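Local coordinates for protein VP1 (PDB 4PCH) that forms the pentameric building blocks of the polyomavirus capsid through a jelly-roll core, and probably takes part in attachment to host-cell receptors, at residues P29-A34 / V254-G259; C60-V65 / L227-M232; Q117-A122 / F187-G192; G125-V130 / R161-A166; E144-P149 / N168-L173. All coordinates share one frame; numbering follows the deposited sequence.

Contact 1 (P29-A34 / V254-G259); sequences PNFGKA and VQAGYG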
# COMPACT_ATOMS: atom_id res chain seq x y z
N PRO B 29 -18.43 12.25 16.64
CA PRO B 29 -17.53 13.33 16.35
C PRO B 29 -17.93 14.63 17.01
O PRO B 29 -19.10 14.89 17.23
CB PRO B 29 -17.64 13.47 14.83
CG PRO B 29 -18.98 12.97 14.50
CD PRO B 29 -19.12 11.78 15.41
N ASN B 30 -16.90 15.40 17.34
CA ASN B 30 -17.04 16.55 18.15
C ASN B 30 -16.19 17.70 17.67
O ASN B 30 -14.97 17.59 17.66
CB ASN B 30 -16.61 16.10 19.55
CG ASN B 30 -16.54 17.21 20.51
OD1 ASN B 30 -17.35 18.14 20.45
ND2 ASN B 30 -15.55 17.16 21.40
N PHE B 31 -16.83 18.80 17.23
CA PHE B 31 -16.13 20.00 16.80
C PHE B 31 -16.45 20.92 17.95
O PHE B 31 -17.42 21.71 17.89
CB PHE B 31 -16.71 20.57 15.51
CG PHE B 31 -16.37 19.77 14.29
CD1 PHE B 31 -17.13 18.67 13.95
CD2 PHE B 31 -15.29 20.10 13.50
CE1 PHE B 31 -16.83 17.93 12.85
CE2 PHE B 31 -15.00 19.37 12.37
CZ PHE B 31 -15.77 18.29 12.04
N GLY B 32 -15.68 20.71 19.00
CA GLY B 32 -15.83 21.33 20.29
C GLY B 32 -15.89 22.83 20.21
O GLY B 32 -15.14 23.47 19.43
N LYS B 33 -16.83 23.35 20.98
CA LYS B 33 -17.08 24.77 21.17
C LYS B 33 -17.05 25.14 22.66
O LYS B 33 -17.20 26.30 23.01
CB LYS B 33 -18.47 25.12 20.65
CG LYS B 33 -18.71 24.93 19.18
CD LYS B 33 -20.04 25.56 18.80
CE LYS B 33 -19.89 27.06 18.52
NZ LYS B 33 -19.40 27.33 17.13
N ALA B 34 -16.88 24.13 23.52
CA ALA B 34 -16.90 24.31 24.97
C ALA B 34 -16.34 23.05 25.64
O ALA B 34 -16.27 21.99 25.02
CB ALA B 34 -18.31 24.61 25.46
N VAL B 254 -14.54 20.46 7.24
CA VAL B 254 -13.98 19.16 7.66
C VAL B 254 -15.04 18.07 7.69
O VAL B 254 -16.14 18.25 8.25
CB VAL B 254 -13.30 19.28 9.04
CG1 VAL B 254 -12.86 17.93 9.53
CG2 VAL B 254 -12.15 20.26 8.95
N GLN B 255 -14.70 16.93 7.10
CA GLN B 255 -15.51 15.72 7.17
C GLN B 255 -14.94 14.78 8.18
O GLN B 255 -13.80 14.31 8.03
CB GLN B 255 -15.56 14.99 5.81
CG GLN B 255 -16.31 13.66 5.82
CD GLN B 255 -17.80 13.86 5.92
OE1 GLN B 255 -18.46 14.37 4.97
NE2 GLN B 255 -18.35 13.50 7.06
N ALA B 256 -15.72 14.48 9.21
CA ALA B 256 -15.33 13.48 10.19
C ALA B 256 -16.06 12.17 9.96
O ALA B 256 -17.02 12.10 9.19
CB ALA B 256 -15.61 14.00 11.61
N GLY B 257 -15.60 11.11 10.61
CA GLY B 257 -16.39 9.88 10.67
C GLY B 257 -17.73 10.13 11.31
O GLY B 257 -17.91 11.11 12.03
N TYR B 258 -18.70 9.26 11.04
CA TYR B 258 -20.01 9.34 11.64
C TYR B 258 -20.01 8.93 13.10
O TYR B 258 -20.95 9.20 13.85
CB TYR B 258 -20.93 8.41 10.90
CG TYR B 258 -21.20 8.76 9.45
CD1 TYR B 258 -21.06 10.07 8.96
CD2 TYR B 258 -21.74 7.81 8.60
CE1 TYR B 258 -21.39 10.37 7.65
CE2 TYR B 258 -22.10 8.11 7.29
CZ TYR B 258 -21.92 9.40 6.82
OH TYR B 258 -22.31 9.67 5.53
N GLY B 259 -18.98 8.19 13.46
CA GLY B 259 -18.81 7.65 14.81
C GLY B 259 -17.67 6.66 14.82
O GLY B 259 -17.21 6.20 13.76

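Contact 2 (C60-V65 / L227-M232); sequences CYSVAV and LTSADM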
# COMPACT_ATOMS: atom_id res chain seq x y z
N CYS B 60 -12.11 18.19 17.29
CA CYS B 60 -11.53 17.91 18.59
C CYS B 60 -11.59 16.44 18.92
O CYS B 60 -12.35 15.70 18.33
CB CYS B 60 -12.23 18.73 19.67
SG CYS B 60 -12.01 20.51 19.55
N TYR B 61 -10.78 15.99 19.88
CA TYR B 61 -10.91 14.60 20.31
C TYR B 61 -12.30 14.36 20.92
O TYR B 61 -12.87 15.25 21.61
CB TYR B 61 -9.87 14.25 21.35
CG TYR B 61 -8.46 14.15 20.83
CD1 TYR B 61 -8.01 12.99 20.20
CD2 TYR B 61 -7.57 15.18 21.00
CE1 TYR B 61 -6.71 12.88 19.73
CE2 TYR B 61 -6.25 15.09 20.54
CZ TYR B 61 -5.83 13.94 19.90
OH TYR B 61 -4.53 13.87 19.45
N SER B 62 -12.80 13.17 20.65
CA SER B 62 -13.98 12.61 21.27
C SER B 62 -13.52 11.80 22.45
O SER B 62 -12.52 11.10 22.35
CB SER B 62 -14.69 11.69 20.28
OG SER B 62 -15.20 12.42 19.16
N VAL B 63 -14.29 11.85 23.53
CA VAL B 63 -13.97 11.06 24.72
C VAL B 63 -15.24 10.41 25.25
O VAL B 63 -16.34 10.99 25.18
CB VAL B 63 -13.31 11.90 25.84
CG1 VAL B 63 -11.94 12.42 25.40
CG2 VAL B 63 -14.18 13.07 26.24
N ALA B 64 -15.07 9.25 25.83
CA ALA B 64 -16.13 8.59 26.58
C ALA B 64 -15.50 7.95 27.80
O ALA B 64 -14.38 7.46 27.71
CB ALA B 64 -16.85 7.56 25.75
N VAL B 65 -16.22 8.00 28.93
CA VAL B 65 -15.81 7.32 30.14
C VAL B 65 -16.94 6.37 30.50
O VAL B 65 -18.06 6.80 30.81
CB VAL B 65 -15.52 8.27 31.31
CG1 VAL B 65 -14.91 7.50 32.47
CG2 VAL B 65 -14.56 9.37 30.89
N LEU B 227 -12.10 5.97 26.79
CA LEU B 227 -11.96 5.86 25.32
C LEU B 227 -11.76 7.23 24.75
O LEU B 227 -12.41 8.18 25.16
CB LEU B 227 -13.22 5.24 24.73
CG LEU B 227 -13.54 3.84 25.26
CD1 LEU B 227 -14.86 3.37 24.69
CD2 LEU B 227 -12.41 2.85 24.97
N THR B 228 -10.87 7.33 23.75
CA THR B 228 -10.59 8.61 23.09
C THR B 228 -10.48 8.31 21.59
O THR B 228 -9.97 7.27 21.22
CB THR B 228 -9.29 9.26 23.60
OG1 THR B 228 -9.29 9.28 25.04
CG2 THR B 228 -9.15 10.70 23.10
N SER B 229 -11.03 9.20 20.75
CA SER B 229 -10.90 8.99 19.31
C SER B 229 -10.87 10.28 18.54
O SER B 229 -11.25 11.33 19.05
CB SER B 229 -12.00 8.06 18.80
OG SER B 229 -13.27 8.66 18.82
N ALA B 230 -10.38 10.21 17.29
CA ALA B 230 -10.56 11.30 16.35
C ALA B 230 -10.41 10.71 14.97
O ALA B 230 -9.45 9.96 14.70
CB ALA B 230 -9.51 12.38 16.55
N ASP B 231 -11.35 11.05 14.10
CA ASP B 231 -11.38 10.52 12.74
C ASP B 231 -11.77 11.64 11.78
O ASP B 231 -12.94 11.95 11.60
CB ASP B 231 -12.34 9.33 12.65
CG ASP B 231 -11.82 8.13 13.41
OD1 ASP B 231 -10.90 7.41 12.89
OD2 ASP B 231 -12.24 7.94 14.58
N MET B 232 -10.74 12.26 11.21
CA MET B 232 -10.91 13.28 10.18
C MET B 232 -10.61 12.61 8.85
O MET B 232 -9.49 12.19 8.61
CB MET B 232 -9.93 14.43 10.39
CG MET B 232 -10.05 15.46 9.27
SD MET B 232 -9.15 16.99 9.58
CE MET B 232 -7.50 16.37 9.73

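Contact 3 (Q117-A122 / F187-G192); sequences QLYFWA and FGRVVG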
# COMPACT_ATOMS: atom_id res chain seq x y z
N GLN B 117 -5.87 14.02 6.78
CA GLN B 117 -6.64 13.04 7.54
C GLN B 117 -5.93 12.69 8.85
O GLN B 117 -4.70 12.79 8.96
CB GLN B 117 -6.80 11.73 6.74
CG GLN B 117 -7.41 11.93 5.35
CD GLN B 117 -7.02 10.86 4.37
OE1 GLN B 117 -7.17 9.66 4.63
NE2 GLN B 117 -6.59 11.28 3.16
N LEU B 118 -6.74 12.24 9.80
CA LEU B 118 -6.27 11.66 11.06
C LEU B 118 -7.23 10.56 11.47
O LEU B 118 -8.44 10.79 11.50
CB LEU B 118 -6.21 12.71 12.15
CG LEU B 118 -5.99 12.22 13.60
CD1 LEU B 118 -4.62 11.56 13.72
CD2 LEU B 118 -6.18 13.33 14.63
N TYR B 119 -6.67 9.40 11.80
CA TYR B 119 -7.46 8.27 12.35
C TYR B 119 -6.79 7.87 13.64
O TYR B 119 -5.64 7.46 13.63
CB TYR B 119 -7.52 7.13 11.37
CG TYR B 119 -7.98 7.59 10.00
CD1 TYR B 119 -9.32 7.80 9.74
CD2 TYR B 119 -7.07 7.85 8.99
CE1 TYR B 119 -9.75 8.27 8.50
CE2 TYR B 119 -7.49 8.28 7.74
CZ TYR B 119 -8.83 8.51 7.51
OH TYR B 119 -9.28 8.97 6.30
N PHE B 120 -7.48 8.07 14.75
CA PHE B 120 -6.86 7.88 16.07
C PHE B 120 -7.79 7.19 17.03
O PHE B 120 -8.98 7.53 17.07
CB PHE B 120 -6.44 9.23 16.67
CG PHE B 120 -5.88 9.13 18.06
CD1 PHE B 120 -4.51 8.98 18.25
CD2 PHE B 120 -6.72 9.24 19.17
CE1 PHE B 120 -3.97 8.89 19.53
CE2 PHE B 120 -6.20 9.14 20.44
CZ PHE B 120 -4.83 8.95 20.63
N TRP B 121 -7.26 6.24 17.81
CA TRP B 121 -8.02 5.71 18.93
C TRP B 121 -7.09 5.50 20.13
O TRP B 121 -5.86 5.30 19.98
CB TRP B 121 -8.76 4.40 18.56
CG TRP B 121 -7.85 3.28 18.18
CD1 TRP B 121 -7.53 2.88 16.90
CD2 TRP B 121 -7.13 2.41 19.07
NE1 TRP B 121 -6.64 1.85 16.95
CE2 TRP B 121 -6.38 1.53 18.27
CE3 TRP B 121 -7.04 2.30 20.46
CZ2 TRP B 121 -5.54 0.55 18.81
CZ3 TRP B 121 -6.23 1.32 21.01
CH2 TRP B 121 -5.48 0.46 20.17
N ALA B 122 -7.70 5.54 21.30
CA ALA B 122 -7.04 5.21 22.57
C ALA B 122 -8.02 4.57 23.53
O ALA B 122 -9.22 4.86 23.52
CB ALA B 122 -6.37 6.42 23.21
N PHE B 187 -3.17 4.42 19.00
CA PHE B 187 -2.64 4.33 17.64
C PHE B 187 -3.22 5.48 16.82
O PHE B 187 -4.43 5.78 16.91
CB PHE B 187 -3.07 3.02 16.98
CG PHE B 187 -2.55 2.89 15.56
CD1 PHE B 187 -1.21 2.64 15.33
CD2 PHE B 187 -3.38 3.07 14.49
CE1 PHE B 187 -0.72 2.56 14.03
CE2 PHE B 187 -2.90 2.99 13.19
CZ PHE B 187 -1.57 2.73 12.97
N GLY B 188 -2.37 6.10 16.00
CA GLY B 188 -2.82 7.16 15.13
C GLY B 188 -2.15 7.11 13.79
O GLY B 188 -1.05 6.61 13.66
N ARG B 189 -2.87 7.60 12.78
CA ARG B 189 -2.35 7.72 11.41
C ARG B 189 -2.73 9.08 10.85
O ARG B 189 -3.89 9.44 10.86
CB ARG B 189 -2.94 6.62 10.53
CG ARG B 189 -2.64 6.75 9.04
CD ARG B 189 -2.93 5.46 8.29
NE ARG B 189 -4.33 5.29 7.89
CZ ARG B 189 -4.79 5.60 6.67
NH1 ARG B 189 -3.97 6.09 5.77
NH2 ARG B 189 -6.06 5.41 6.36
N VAL B 190 -1.73 9.82 10.35
CA VAL B 190 -1.95 11.15 9.76
C VAL B 190 -1.62 11.02 8.26
O VAL B 190 -0.62 10.41 7.90
CB VAL B 190 -1.01 12.20 10.40
CG1 VAL B 190 -1.08 13.55 9.69
CG2 VAL B 190 -1.31 12.36 11.88
N VAL B 191 -2.44 11.66 7.42
CA VAL B 191 -2.16 11.76 6.00
C VAL B 191 -2.16 13.23 5.67
O VAL B 191 -3.05 13.95 6.10
CB VAL B 191 -3.27 11.06 5.18
CG1 VAL B 191 -2.96 11.16 3.70
CG2 VAL B 191 -3.37 9.60 5.60
N GLY B 192 -1.16 13.70 4.94
CA GLY B 192 -1.14 15.13 4.57
C GLY B 192 -1.70 15.42 3.20
O GLY B 192 -2.45 14.65 2.64
O HOH W 1 -6.32 7.21 3.84
O HOH W 2 -6.22 4.69 14.44

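Contact 4 (G125-V130 / R161-A166); sequences GGPLDV and RKQVNA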
# COMPACT_ATOMS: atom_id res chain seq x y z
N GLY B 125 -7.01 3.38 31.37
CA GLY B 125 -7.59 3.38 32.69
C GLY B 125 -7.78 4.78 33.27
O GLY B 125 -8.20 4.92 34.41
N GLY B 126 -7.44 5.79 32.48
CA GLY B 126 -7.68 7.19 32.81
C GLY B 126 -7.55 7.97 31.52
O GLY B 126 -7.34 7.37 30.46
N PRO B 127 -7.67 9.29 31.59
CA PRO B 127 -7.63 10.08 30.33
C PRO B 127 -6.30 10.04 29.64
O PRO B 127 -5.26 9.86 30.27
CB PRO B 127 -7.95 11.52 30.78
CG PRO B 127 -8.19 11.48 32.22
CD PRO B 127 -8.04 10.10 32.77
N LEU B 128 -6.34 10.23 28.33
CA LEU B 128 -5.19 10.26 27.46
C LEU B 128 -4.23 11.40 27.79
O LEU B 128 -4.65 12.55 27.85
CB LEU B 128 -5.68 10.42 26.02
CG LEU B 128 -4.60 10.49 24.93
CD1 LEU B 128 -3.93 9.15 24.73
CD2 LEU B 128 -5.11 10.98 23.58
N ASP B 129 -2.96 11.08 28.00
CA ASP B 129 -1.91 12.11 28.17
C ASP B 129 -1.54 12.65 26.78
O ASP B 129 -1.24 11.84 25.85
CB ASP B 129 -0.68 11.50 28.83
CG ASP B 129 -0.95 10.96 30.21
OD1 ASP B 129 -1.40 11.75 31.10
OD2 ASP B 129 -0.68 9.75 30.43
N VAL B 130 -1.52 13.99 26.66
CA VAL B 130 -1.18 14.65 25.38
C VAL B 130 -0.13 15.74 25.59
O VAL B 130 0.06 16.27 26.70
CB VAL B 130 -2.42 15.30 24.69
CG1 VAL B 130 -3.24 14.23 24.01
CG2 VAL B 130 -3.25 16.10 25.67
N ARG B 161 1.89 19.87 28.87
CA ARG B 161 1.30 18.55 28.97
C ARG B 161 -0.02 18.64 29.71
O ARG B 161 -0.15 19.38 30.68
CB ARG B 161 2.25 17.60 29.67
CG ARG B 161 3.31 17.14 28.70
CD ARG B 161 4.43 16.41 29.37
NE ARG B 161 5.11 15.58 28.39
CZ ARG B 161 6.07 16.02 27.59
NH1 ARG B 161 6.46 17.29 27.65
NH2 ARG B 161 6.65 15.19 26.73
N LYS B 162 -1.01 17.92 29.20
CA LYS B 162 -2.36 17.88 29.76
C LYS B 162 -2.96 16.52 29.47
O LYS B 162 -2.39 15.72 28.71
CB LYS B 162 -3.27 18.95 29.16
CG LYS B 162 -3.00 20.39 29.56
CD LYS B 162 -4.28 21.22 29.50
CE LYS B 162 -4.00 22.59 30.07
NZ LYS B 162 -5.12 23.54 29.84
N GLN B 163 -4.09 16.25 30.11
CA GLN B 163 -4.88 15.06 29.76
C GLN B 163 -6.17 15.44 29.07
O GLN B 163 -6.75 16.47 29.37
CB GLN B 163 -5.18 14.24 31.02
CG GLN B 163 -3.95 13.87 31.80
CD GLN B 163 -4.26 12.89 32.94
OE1 GLN B 163 -3.77 11.76 32.95
NE2 GLN B 163 -5.12 13.29 33.85
N VAL B 164 -6.64 14.58 28.16
CA VAL B 164 -7.83 14.90 27.37
C VAL B 164 -9.08 14.57 28.20
O VAL B 164 -9.55 13.42 28.19
CB VAL B 164 -7.84 14.19 26.01
CG1 VAL B 164 -9.05 14.67 25.20
CG2 VAL B 164 -6.58 14.50 25.24
N ASN B 165 -9.54 15.56 28.96
CA ASN B 165 -10.61 15.43 29.95
C ASN B 165 -11.77 16.36 29.63
O ASN B 165 -12.57 16.70 30.51
CB ASN B 165 -10.09 15.77 31.37
CG ASN B 165 -9.42 17.15 31.44
OD1 ASN B 165 -9.51 17.96 30.49
ND2 ASN B 165 -8.72 17.40 32.55
N ALA B 166 -11.87 16.76 28.38
CA ALA B 166 -12.90 17.66 27.94
C ALA B 166 -13.01 17.53 26.42
O ALA B 166 -12.19 16.90 25.77
CB ALA B 166 -12.55 19.07 28.31
O HOH W 3 -9.05 10.79 27.21
O HOH W 4 -0.25 14.46 31.17

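Contact 5 (E144-P149 / N168-L173); sequences EALEGP and NFPVEL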
# COMPACT_ATOMS: atom_id res chain seq x y z
N GLU B 144 -10.02 31.13 21.92
CA GLU B 144 -9.95 30.89 23.35
C GLU B 144 -10.96 29.88 23.89
O GLU B 144 -10.79 29.40 25.01
CB GLU B 144 -10.11 32.21 24.12
CG GLU B 144 -8.91 33.15 23.99
CD GLU B 144 -7.62 32.49 24.45
OE1 GLU B 144 -6.92 31.88 23.60
OE2 GLU B 144 -7.30 32.55 25.66
N ALA B 145 -11.98 29.55 23.10
CA ALA B 145 -12.91 28.47 23.46
C ALA B 145 -12.29 27.09 23.38
O ALA B 145 -12.81 26.11 23.94
CB ALA B 145 -14.17 28.55 22.61
N LEU B 146 -11.15 27.01 22.68
CA LEU B 146 -10.43 25.77 22.51
C LEU B 146 -9.24 25.70 23.46
O LEU B 146 -8.71 26.73 23.89
CB LEU B 146 -9.93 25.67 21.05
CG LEU B 146 -11.04 25.73 20.02
CD1 LEU B 146 -10.48 25.83 18.62
CD2 LEU B 146 -12.00 24.56 20.15
N GLU B 147 -8.81 24.49 23.78
CA GLU B 147 -7.64 24.28 24.66
C GLU B 147 -6.35 24.68 23.92
O GLU B 147 -5.91 23.99 22.96
CB GLU B 147 -7.52 22.82 25.12
CG GLU B 147 -8.45 22.45 26.29
CD GLU B 147 -8.02 23.01 27.66
OE1 GLU B 147 -6.97 23.66 27.80
OE2 GLU B 147 -8.74 22.81 28.66
N GLY B 148 -5.76 25.78 24.37
CA GLY B 148 -4.56 26.32 23.74
C GLY B 148 -3.36 25.45 24.12
O GLY B 148 -3.18 25.16 25.31
N PRO B 149 -2.51 25.11 23.15
CA PRO B 149 -1.38 24.22 23.37
C PRO B 149 -0.13 24.87 23.93
O PRO B 149 0.86 24.16 24.12
CB PRO B 149 -1.06 23.74 21.96
CG PRO B 149 -1.30 24.95 21.14
CD PRO B 149 -2.58 25.50 21.73
N ASN B 168 -12.96 19.91 24.13
CA ASN B 168 -12.42 21.01 23.33
C ASN B 168 -10.90 21.03 23.09
O ASN B 168 -10.29 22.08 23.08
CB ASN B 168 -12.88 22.32 23.94
CG ASN B 168 -12.28 22.58 25.32
OD1 ASN B 168 -11.91 21.65 26.06
ND2 ASN B 168 -12.18 23.85 25.67
N PHE B 169 -10.34 19.86 22.90
CA PHE B 169 -8.93 19.69 22.54
C PHE B 169 -8.80 19.45 21.04
O PHE B 169 -9.05 18.36 20.55
CB PHE B 169 -8.35 18.47 23.28
CG PHE B 169 -8.02 18.72 24.72
CD1 PHE B 169 -8.96 18.55 25.71
CD2 PHE B 169 -6.73 19.07 25.10
CE1 PHE B 169 -8.64 18.77 27.04
CE2 PHE B 169 -6.40 19.28 26.44
CZ PHE B 169 -7.35 19.13 27.41
N PRO B 170 -8.34 20.46 20.30
CA PRO B 170 -8.20 20.23 18.86
C PRO B 170 -7.11 19.23 18.50
O PRO B 170 -6.01 19.32 19.02
CB PRO B 170 -7.83 21.62 18.32
CG PRO B 170 -8.32 22.56 19.35
CD PRO B 170 -8.03 21.84 20.65
N VAL B 171 -7.40 18.36 17.53
CA VAL B 171 -6.48 17.33 17.11
C VAL B 171 -5.29 17.93 16.36
O VAL B 171 -4.23 17.34 16.30
CB VAL B 171 -7.19 16.26 16.25
CG1 VAL B 171 -8.36 15.65 17.01
CG2 VAL B 171 -7.66 16.83 14.91
N GLU B 172 -5.47 19.14 15.82
CA GLU B 172 -4.38 19.86 15.18
C GLU B 172 -3.31 20.36 16.16
O GLU B 172 -2.22 20.73 15.71
CB GLU B 172 -4.92 21.05 14.41
CG GLU B 172 -5.71 20.66 13.19
CD GLU B 172 -6.60 21.79 12.71
OE1 GLU B 172 -6.06 22.83 12.31
OE2 GLU B 172 -7.82 21.60 12.73
N LEU B 173 -3.60 20.38 17.47
CA LEU B 173 -2.73 21.04 18.45
C LEU B 173 -2.24 20.14 19.61
O LEU B 173 -1.43 20.57 20.44
CB LEU B 173 -3.48 22.23 19.05
CG LEU B 173 -4.06 23.26 18.07
CD1 LEU B 173 -4.94 24.30 18.82
CD2 LEU B 173 -2.91 23.94 17.32

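Contact 1 (P29-A34 / V254-G259)
Pro29 lies against the turn that follows Ala256, and this is the tight end of a contact made without a single hydrogen bond between residues 29-34 and 254-259. The pyrrolidine ring meets three successive residues. Its CB rests on the methyl CB of Ala256 at 3.8 Å, its CG comes to 3.3 Å from Gly257 O, and its CD sits 3.5 Å from Tyr258 O. Two backbone carbonyl oxygens thus face the aliphatic carbons of the ring.

Two residues on, the aromatic ring of Phe31 reaches toward the strand. With CG anti to the carbonyl carbon (chi1 -73°), the ring presents its edge to Val254: CE2 is 3.7 Å from Val254 CB, and Val254 CG1 lies in the ring plane. Ala256 CB, which packs on Pro29, is more loosely placed against Phe31, 4.3 Å from its CE1. Gln255 turns its side chain to the other side of the strand, where NE2 donates to Ala256 O at 2.9 Å in a nearly straight bond (168°) and OE1 accepts from Arg43.

Beyond Phe31 the loop parts from the strand. Gly32 makes no contact with it, and the solvent-exposed Lys33 reaches away to Pro55 O. Other subunits cover the contact: Val154 of a second subunit packs on Pro29, and Met98 of a third on Val254. The contact joins the loop between strands 9-27 and 43-46 to the early part of strand 253-271, which has Gly44 as backbone partner of Val254 and strand 224-236 beside Gln255.

Contact 2 (C60-V65 / L227-M232)
Ser62 and Ser229 form a hydrogen-bonded antiparallel pair, each backbone N donating to the other's O at 2.9 Å. Ala64 and Leu227 repeat the arrangement. Between them, Val63 and Thr228 make the non-hydrogen-bonded pair, where the CA atoms close to 4.5 Å and Thr228 CA makes a CA-H...O contact with Ser62 O at 3.2 Å.

Side chains alternate between the two faces. Val63 CG1 runs alongside Thr228, 4.0 Å from its CG2, and that methyl, anti to the backbone N, is thereby turned toward Tyr61 too, 3.9 Å from CD1. The same Tyr61 CD1 touches Ala230 CB at 4.0 Å, so this one ring carbon meets both Thr228 and Ala230. On the reverse face Ser62 CB lies 3.7 Å from Ser229 OG.

A second shell fixes these groups. Tyr61 OH is bonded to Trp174 O, its ring meets that of Phe120 edge-to-face, and Ser62 OG is held by Leu28 O. Leu27 packs on the face that carries Ser62, Ala64, Leu227 and Ser229. The pair corresponds to strands C and H of a viral jelly roll: strand 62-67 lies along strand 224-236, whose other neighbours are strands 117-124 and 253-271.

Contact 3 (Q117-A122 / F187-G192)
Gln117 starts the pairing with Val191: its N donates to Val191 O at 2.9 Å and its O accepts from Val191 N. The extended side chain runs alongside the valine, its amide carbon CD 3.8 Å from Val191 CB, while NE2 is held by Gly115 O.

Leu118 faces the opposite side of the sheet. Its CD1 reaches Val190 CG2 at 3.9 Å, crossing the valine rather than lying beside it.

Tyr119 exchanges two backbone bonds with Arg189. Its ring and the guanidinium, in one of the two conformers of Arg189, are nearly parallel (18° between planes), with CE2 3.5 Å from NH2. A bend at chi3 (84°) brings the guanidinium alongside the tyrosine, so that CE2 comes over its face. Tyr119 OH donates to Gln117 OE1 at 2.8 Å, and a water donates to the same oxygen at 2.7 Å while accepting from Arg189 NH2 of that conformer.

Phe120 stands across from Gly188, whose CA lies 4.0 Å from CD1 of the ring. Trp121 ends the run in a hydrogen-bonded pair with Phe187; with its CG between backbone N and carbonyl carbon (chi1 63°), the indole turns one face to Phe187 CB, 3.8 Å from NE1.

These are neighbouring E and F strands of the jelly roll, and residues 187-191 also pair with a strand of a neighbouring subunit, so the sheet crosses the interface. Gln117 OE1 thus takes two donors, the Tyr119 hydroxyl and the water, which probably fixes the amide and, through the water, steadies the guanidinium beside the ring.

Contact 4 (G125-V130 / R161-A166)
Leu128 and Val164 meet at the margin of a small three-stranded antiparallel sheet, where strand 129-132 runs between strands 161-163 and 174-176. Val164 N donates to Leu128 O at 2.9 Å, and a water spans the other side of the pair, accepting from Leu128 N and donating to Val164 O. Val164 is itself the centre of an inverse gamma turn just after strand 161-163.

Further along, Val130 N donates to Lys162 O at 2.8 Å; the return bond, from Lys162 N to Val130 O, is longer at 3.2 Å. The two strands belong to the long excursion between strands 117-124 and 184-191, the EF loop of the jelly roll, so this small sheet is separate from the strands of the main sandwich.

The apolar part is centred on Val164 CG2, which meets Val130 CG1 at 3.6 Å and Leu128 CD2 at 4.2 Å; the Val130 and Val164 side chains cross at about a right angle. In Val164, CG1 is anti to the backbone N (chi1 -175°), which puts CG2 anti to the carbonyl carbon and toward both partners. Leu128 continues inward onto Phe120 and Ala122 of the main sheet. Pro127 packs on the backbone beyond, its CB 3.6 Å from Val164 O and 3.9 Å from Gln163 CB.

Asp129 and Gln163 lie side by side, pointing the same way from their non-hydrogen-bonded pair. Asp129 OD2 accepts from the backbone N of Asn181, and Arg161 forms a salt bridge with Asp177.

Contact 5 (E144-P149 / N168-L173)
Glu147 lays its side chain over Phe169, and its conformation makes the contact. With CG anti to the carbonyl carbon (chi1 -80°) and the chain bent at chi2 (-74°), CG stands 3.6 Å above the centre of the ring, a CH-pi contact nearly on the ring normal. The carboxylate that follows is close to parallel with the ring, and OE1 goes on to a salt bridge with Lys162.

Asn168 bonds the backbone of residues 144-149. Its chi1 of 67° sets CG between backbone N and carbonyl carbon, so that ND2 reaches Ala145 O at 2.9 Å, with that oxygen lying in the amide plane. The backbone adds a second bond, from Glu147 N to Asn168 O at 2.9 Å. Leu146 CB rests on Pro170 CG at 3.9 Å.

At the far end Pro149 CD touches Leu173 CD1, also 3.9 Å apart, while Pro149 CB lies 3.5 Å from Leu173 O. Trp174 meets the Phe169 ring edge-to-face and donates NE1 to Glu147 O. Both loops are thus joined by few polar bonds among aliphatic and aromatic packing; the lysine probably stabilises the charge of Glu147, whose carboxylate lies beyond CG toward the CZ rim of the ring.

In the fold
Contacts 2 and 3 share the sheet made by strands 62-67, 224-236, 117-124 and 184-191, the C-H-E-F order of a viral jelly roll; Ala230 O and Phe120 N, 2.7 Å apart, probably bond between them. Contact 1 adjoins contact 2 where Gly257 N meets Asp231 O at 3.0 Å. Contacts 4 and 5 both belong to the excursion between strands 117-124 and 184-191, with centres about 13 Å apart, and their segments alternate along the chain. Tyr61 N and Phe169 O, 3.0 Å apart, tie contact 5 to contact 2, and Phe120 CZ meets Leu128 CD2 between contacts 3 and 4. Subunit neighbours reach contacts 1, 2, 3 and 5.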